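Local structure of probable dehydrogenase (Bordetella bronchiseptica, 3MOI) at residues Arg193-Arg198 and Met217-Asp222; Ala199-Leu204 and Glu377-Gly382. The protein is a probable oxidoreductase of the GFO/IDH/MocA family, expected to bind a nicotinamide adenine dinucleotide cofactor in its Rossmann domain and to act as a dehydrogenase on an unidentified substrate. One frame throughout, in Å; residues are numbered along the deposited sequence.

Interaction 1 of 2, residues Arg193-Arg198 and Met217-Asp222; sequences RITAVR and MLTLED
E221 swings its CG to the side away from its own N (chi1 162°) and, extended beyond it, reaches R193, whose backbone N donates to E221 OE1 over 3.2 Å from above the carboxylate plane. T195, at chi1 54°, sets OG1 between its own N and carbonyl carbon, which leaves that hydroxyl a weak bond to T219 O; CG2 lies against E221 CB, the two side chains meeting at about a right angle. T195 N and T219 O make the main bond here (2.8 Å), A196 N adds a weak one to the same oxygen, and T219 N bonds to A196 O at 2.8 Å. Two consecutive residues thus face T219, a classic beta bulge. Beyond it the antiparallel pairing is regular: V197 and L218 form a non-hydrogen-bonded pair, R198 and M217 a hydrogen-bonded one, R198 N meeting M217 O with an N-H...O angle of 174°. On one face I194 CG1 packs on L220 CD2 at 3.7 Å and I194 CD1 on L218 CD2 at 4.1 Å; on the other, the CB atoms of A196 and T219 touch. The hairpin of strands 194-202 and 213-220 lies between strands 225-231 and 385-386, its I194, L218 and L220 face covered by helix 179-190, with helix 362-381 over I194 and V197, while R198 bonds to Q384 and T219 of the second subunit, and T219 OG1 to R198 of that subunit.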
loop_
_atom_site.group_PDB
_atom_site.type_symbol
_atom_site.label_atom_id
_atom_site.label_comp_id
_atom_site.label_asym_id
_atom_site.label_seq_id
_atom_site.Cartn_x
_atom_site.Cartn_y
_atom_site.Cartn_z
ATOM N N ARG A 193 4.043 14.591 14.464
ATOM C CA ARG A 193 3.381 15.535 13.638
ATOM C C ARG A 193 3.586 15.176 12.157
ATOM O O ARG A 193 4.662 14.758 11.715
ATOM C CB ARG A 193 3.887 16.938 13.932
ATOM C CG ARG A 193 3.208 18.047 13.082
ATOM C CD ARG A 193 3.520 19.455 13.591
ATOM N NE ARG A 193 3.508 20.450 12.506
ATOM C CZ ARG A 193 2.448 21.193 12.196
ATOM N NH1 ARG A 193 1.317 21.050 12.892
ATOM N NH2 ARG A 193 2.501 22.055 11.184
ATOM N N ILE A 194 2.517 15.345 11.396
ATOM C CA ILE A 194 2.574 15.234 9.981
ATOM C C ILE A 194 3.067 16.569 9.448
ATOM O O ILE A 194 2.397 17.569 9.614
ATOM C CB ILE A 194 1.171 14.914 9.458
ATOM C CG1 ILE A 194 0.750 13.542 9.989
ATOM C CG2 ILE A 194 1.177 14.950 7.985
ATOM C CD1 ILE A 194 -0.676 13.125 9.782
ATOM N N THR A 195 4.208 16.593 8.803
ATOM C CA THR A 195 4.830 17.863 8.335
ATOM C C THR A 195 4.764 18.060 6.836
ATOM O O THR A 195 5.052 19.135 6.364
ATOM C CB THR A 195 6.336 17.974 8.698
ATOM O OG1 THR A 195 7.006 16.813 8.199
ATOM C CG2 THR A 195 6.529 18.046 10.225
ATOM N N ALA A 196 4.379 17.056 6.068
ATOM C CA ALA A 196 4.147 17.320 4.638
ATOM C C ALA A 196 3.173 16.288 4.053
ATOM O O ALA A 196 3.057 15.187 4.558
ATOM C CB ALA A 196 5.467 17.330 3.867
ATOM N N VAL A 197 2.499 16.665 2.979
ATOM C CA VAL A 197 1.439 15.875 2.373
ATOM C C VAL A 197 1.560 15.961 0.869
ATOM O O VAL A 197 1.455 17.075 0.301
ATOM C CB VAL A 197 0.065 16.419 2.701
ATOM C CG1 VAL A 197 -0.982 15.540 2.069
ATOM C CG2 VAL A 197 -0.131 16.545 4.181
ATOM N N ARG A 198 1.764 14.798 0.243
ATOM C CA ARG A 198 1.566 14.636 -1.168
ATOM C C ARG A 198 0.387 13.687 -1.377
ATOM O O ARG A 198 0.466 12.512 -0.963
ATOM C CB ARG A 198 2.828 14.045 -1.803
ATOM C CG ARG A 198 2.716 13.750 -3.282
ATOM C CD ARG A 198 2.399 15.017 -4.113
ATOM N NE ARG A 198 2.243 14.673 -5.518
ATOM C CZ ARG A 198 1.094 14.691 -6.174
ATOM N NH1 ARG A 198 0.013 15.110 -5.547
ATOM N NH2 ARG A 198 1.041 14.313 -7.468
ATOM N N MET A 217 1.078 10.185 0.415
ATOM C CA MET A 217 2.260 9.966 1.165
ATOM C C MET A 217 2.379 11.107 2.170
ATOM O O MET A 217 2.506 12.322 1.801
ATOM C CB MET A 217 3.526 9.901 0.304
ATOM C CG MET A 217 4.633 9.138 1.122
ATOM S SD MET A 217 6.221 8.819 0.451
ATOM C CE MET A 217 5.591 8.938 -1.109
ATOM N N LEU A 218 2.417 10.710 3.426
ATOM C CA LEU A 218 2.485 11.645 4.517
ATOM C C LEU A 218 3.902 11.663 5.060
ATOM O O LEU A 218 4.438 10.599 5.479
ATOM C CB LEU A 218 1.519 11.191 5.620
ATOM C CG LEU A 218 0.044 11.617 5.631
ATOM C CD1 LEU A 218 -0.539 11.829 4.312
ATOM C CD2 LEU A 218 -0.848 10.705 6.512
ATOM N N THR A 219 4.528 12.823 5.077
ATOM C CA THR A 219 5.839 12.898 5.687
ATOM C C THR A 219 5.713 13.235 7.199
ATOM O O THR A 219 5.057 14.184 7.581
ATOM C CB THR A 219 6.703 13.949 5.022
ATOM O OG1 THR A 219 6.835 13.615 3.637
ATOM C CG2 THR A 219 8.094 14.015 5.706
ATOM N N LEU A 220 6.353 12.449 8.044
ATOM C CA LEU A 220 6.326 12.695 9.449
ATOM C C LEU A 220 7.608 13.433 9.817
ATOM O O LEU A 220 8.458 13.769 9.022
ATOM C CB LEU A 220 6.165 11.406 10.218
ATOM C CG LEU A 220 4.983 10.517 9.836
ATOM C CD1 LEU A 220 5.028 9.269 10.670
ATOM C CD2 LEU A 220 3.650 11.197 10.014
ATOM N N GLU A 221 7.750 13.715 11.060
ATOM C CA GLU A 221 8.526 14.856 11.452
ATOM C C GLU A 221 9.946 14.422 11.658
ATOM O O GLU A 221 10.850 15.233 11.447
ATOM C CB GLU A 221 7.850 15.418 12.692
ATOM C CG GLU A 221 8.550 16.322 13.595
ATOM C CD GLU A 221 7.584 16.616 14.829
ATOM O OE1 GLU A 221 6.890 15.652 15.396
ATOM O OE2 GLU A 221 7.498 17.837 15.156
ATOM N N ASP A 222 10.180 13.160 12.039
ATOM C CA ASP A 222 11.576 12.692 12.179
ATOM C C ASP A 222 12.104 12.146 10.852
ATOM O O ASP A 222 13.175 11.605 10.817
ATOM C CB ASP A 222 11.740 11.671 13.334
ATOM C CG ASP A 222 11.197 10.257 12.984
ATOM O OD1 ASP A 222 10.523 10.133 11.919
ATOM O OD2 ASP A 222 11.442 9.274 13.772
#

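Interaction 2 of 2, residues Ala199-Leu204 and Glu377-Gly382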
loop_
_atom_site.group_PDB
_atom_site.type_symbol
_atom_site.label_atom_id
_atom_site.label_comp_id
_atom_site.label_asym_id
_atom_site.label_seq_id
_atom_site.Cartn_x
_atom_site.Cartn_y
_atom_site.Cartn_z
ATOM N N ALA A 199 -0.681 14.161 -2.032
ATOM C CA ALA A 199 -1.865 13.311 -2.287
ATOM C C ALA A 199 -2.519 13.590 -3.647
ATOM O O ALA A 199 -2.356 14.663 -4.184
ATOM C CB ALA A 199 -2.859 13.461 -1.195
ATOM N N MET A 200 -3.267 12.612 -4.154
ATOM C CA MET A 200 -4.030 12.665 -5.408
ATOM C C MET A 200 -5.366 12.134 -4.987
ATOM O O MET A 200 -5.389 11.151 -4.271
ATOM C CB MET A 200 -3.463 11.643 -6.385
ATOM C CG MET A 200 -4.231 11.502 -7.765
ATOM S SD MET A 200 -4.412 9.781 -8.259
ATOM C CE MET A 200 -5.549 9.269 -6.982
ATOM N N THR A 201 -6.471 12.729 -5.412
ATOM C CA THR A 201 -7.815 12.165 -5.145
ATOM C C THR A 201 -8.534 11.955 -6.482
ATOM O O THR A 201 -8.217 12.603 -7.424
ATOM C CB THR A 201 -8.660 13.137 -4.358
ATOM O OG1 THR A 201 -8.733 14.339 -5.144
ATOM C CG2 THR A 201 -8.040 13.413 -2.985
ATOM N N GLY A 202 -9.498 11.046 -6.522
ATOM C CA GLY A 202 -10.362 10.831 -7.677
ATOM C C GLY A 202 -11.823 10.841 -7.273
ATOM O O GLY A 202 -12.199 10.606 -6.090
ATOM N N ARG A 203 -12.648 11.167 -8.257
ATOM C CA ARG A 203 -14.104 11.173 -8.142
ATOM C C ARG A 203 -14.564 10.395 -9.335
ATOM O O ARG A 203 -15.129 10.921 -10.271
ATOM C CB ARG A 203 -14.636 12.572 -8.258
ATOM C CG ARG A 203 -14.235 13.476 -7.149
ATOM C CD ARG A 203 -15.090 14.711 -7.203
ATOM N NE ARG A 203 -14.360 15.784 -7.840
ATOM C CZ ARG A 203 -14.211 17.001 -7.312
ATOM N NH1 ARG A 203 -14.799 17.321 -6.132
ATOM N NH2 ARG A 203 -13.460 17.911 -7.969
ATOM N N LEU A 204 -14.317 9.109 -9.295
ATOM C CA LEU A 204 -14.500 8.311 -10.472
ATOM C C LEU A 204 -15.939 8.056 -10.918
ATOM O O LEU A 204 -16.137 7.442 -11.940
ATOM C CB LEU A 204 -13.753 6.999 -10.271
ATOM C CG LEU A 204 -12.251 7.235 -10.031
ATOM C CD1 LEU A 204 -11.527 5.969 -10.218
ATOM C CD2 LEU A 204 -11.653 8.354 -10.936
ATOM N N GLU A 377 -5.540 20.325 -1.271
ATOM C CA GLU A 377 -4.629 21.194 -1.998
ATOM C C GLU A 377 -3.620 20.421 -2.849
ATOM O O GLU A 377 -3.383 20.788 -4.016
ATOM C CB GLU A 377 -3.878 22.105 -1.065
ATOM C CG GLU A 377 -2.919 23.058 -1.783
ATOM C CD GLU A 377 -2.146 24.007 -0.836
ATOM O OE1 GLU A 377 -2.590 24.211 0.331
ATOM O OE2 GLU A 377 -1.069 24.538 -1.271
ATOM N N SER A 378 -2.988 19.391 -2.267
ATOM C CA SER A 378 -1.918 18.681 -2.961
ATOM C C SER A 378 -2.474 18.040 -4.224
ATOM O O SER A 378 -1.815 17.990 -5.240
ATOM C CB SER A 378 -1.342 17.580 -2.103
ATOM O OG SER A 378 -0.330 16.928 -2.790
ATOM N N SER A 379 -3.714 17.596 -4.145
ATOM C CA SER A 379 -4.326 16.920 -5.236
ATOM C C SER A 379 -4.711 17.914 -6.332
ATOM O O SER A 379 -4.708 17.591 -7.482
ATOM C CB SER A 379 -5.558 16.126 -4.749
ATOM O OG SER A 379 -6.212 15.560 -5.866
ATOM N N ALA A 380 -5.019 19.137 -5.985
ATOM C CA ALA A 380 -5.380 20.143 -6.998
ATOM C C ALA A 380 -4.120 20.591 -7.716
ATOM O O ALA A 380 -4.137 20.802 -8.936
ATOM C CB ALA A 380 -6.063 21.362 -6.325
ATOM N N THR A 381 -3.011 20.712 -6.981
ATOM C CA THR A 381 -1.822 21.367 -7.523
ATOM C C THR A 381 -0.759 20.386 -8.025
ATOM O O THR A 381 0.135 20.780 -8.727
ATOM C CB THR A 381 -1.160 22.226 -6.435
ATOM O OG1 THR A 381 -0.656 21.369 -5.372
ATOM C CG2 THR A 381 -2.132 23.299 -5.868
ATOM N N GLY A 382 -0.816 19.106 -7.637
ATOM C CA GLY A 382 0.271 18.171 -7.957
ATOM C C GLY A 382 1.518 18.279 -7.085
ATOM O O GLY A 382 2.479 17.560 -7.315
#
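S378 and S379, consecutive on the last turn of a helix, grip the backbone of A199 and T201 with their hydroxyls. Both serines carry OG anti to the backbone N, and from both residues CB points toward the strand. S378 OG accepts the N-H of A199 at 2.9 Å, with an N-H...O angle of 168°, so this bond is nearly straight. S379 OG takes the N-H of T201, also at 2.9 Å but more bent, at 147°. The two receiving amides are two residues apart, on the same edge of the strand, so neighbouring helix positions match alternate strand positions. T201 holds OG1 between its own backbone N and carbonyl carbon, and that oxygen comes to 2.9 Å from S379 OG. The methyl CG2 of T201 also lies near S379 CB.

The strand belongs to the GFO/IDH/MocA C-terminal domain, and a helix from near the C terminus packs against it: the end of helix 362-381 meets the edge of strand 194-202 just past its pairing with strand 385-386. The segment axes pass at 6.1 Å and make an angle of 82°. Because the crossing is nearly square, contact is confined to a few residues, and M200 and S379 bring their CA atoms within 4.3 Å. S379 CA also makes a CA-H...O contact with A199 O. S378 OG is held a second time by R383 O, beyond the helix end, which restricts the rotation of that hydroxyl. Further along, T381 OG1 turns back to bond to E377 O, the carbonyl that T381 N also uses, while V375, a turn before the serines, packs on the side chains of A199 and T201.

Overall arrangement
Along the chain, residues 194-198 of strand 194-202, with R193 before them, enter interaction 1 and 199-202 enter interaction 2. Interaction 1 closes first, a local hairpin with 18 residues between its segments; interaction 2 closes a loop of 172 residues when helix 362-381 returns to the same strand. The two cross rather than nest, since segment 199-204 lies inside the loop of interaction 1 and segment 377-382 far outside it. Their centres are about 17 Å apart, yet they touch: R198 NH1 lies 3.3 Å from S378 OG, a weak hydrogen bond. Interaction 1 joins adjacent strands of the mixed sheet, interaction 2 ties helix 362-381 to it, and both also reach the second subunit.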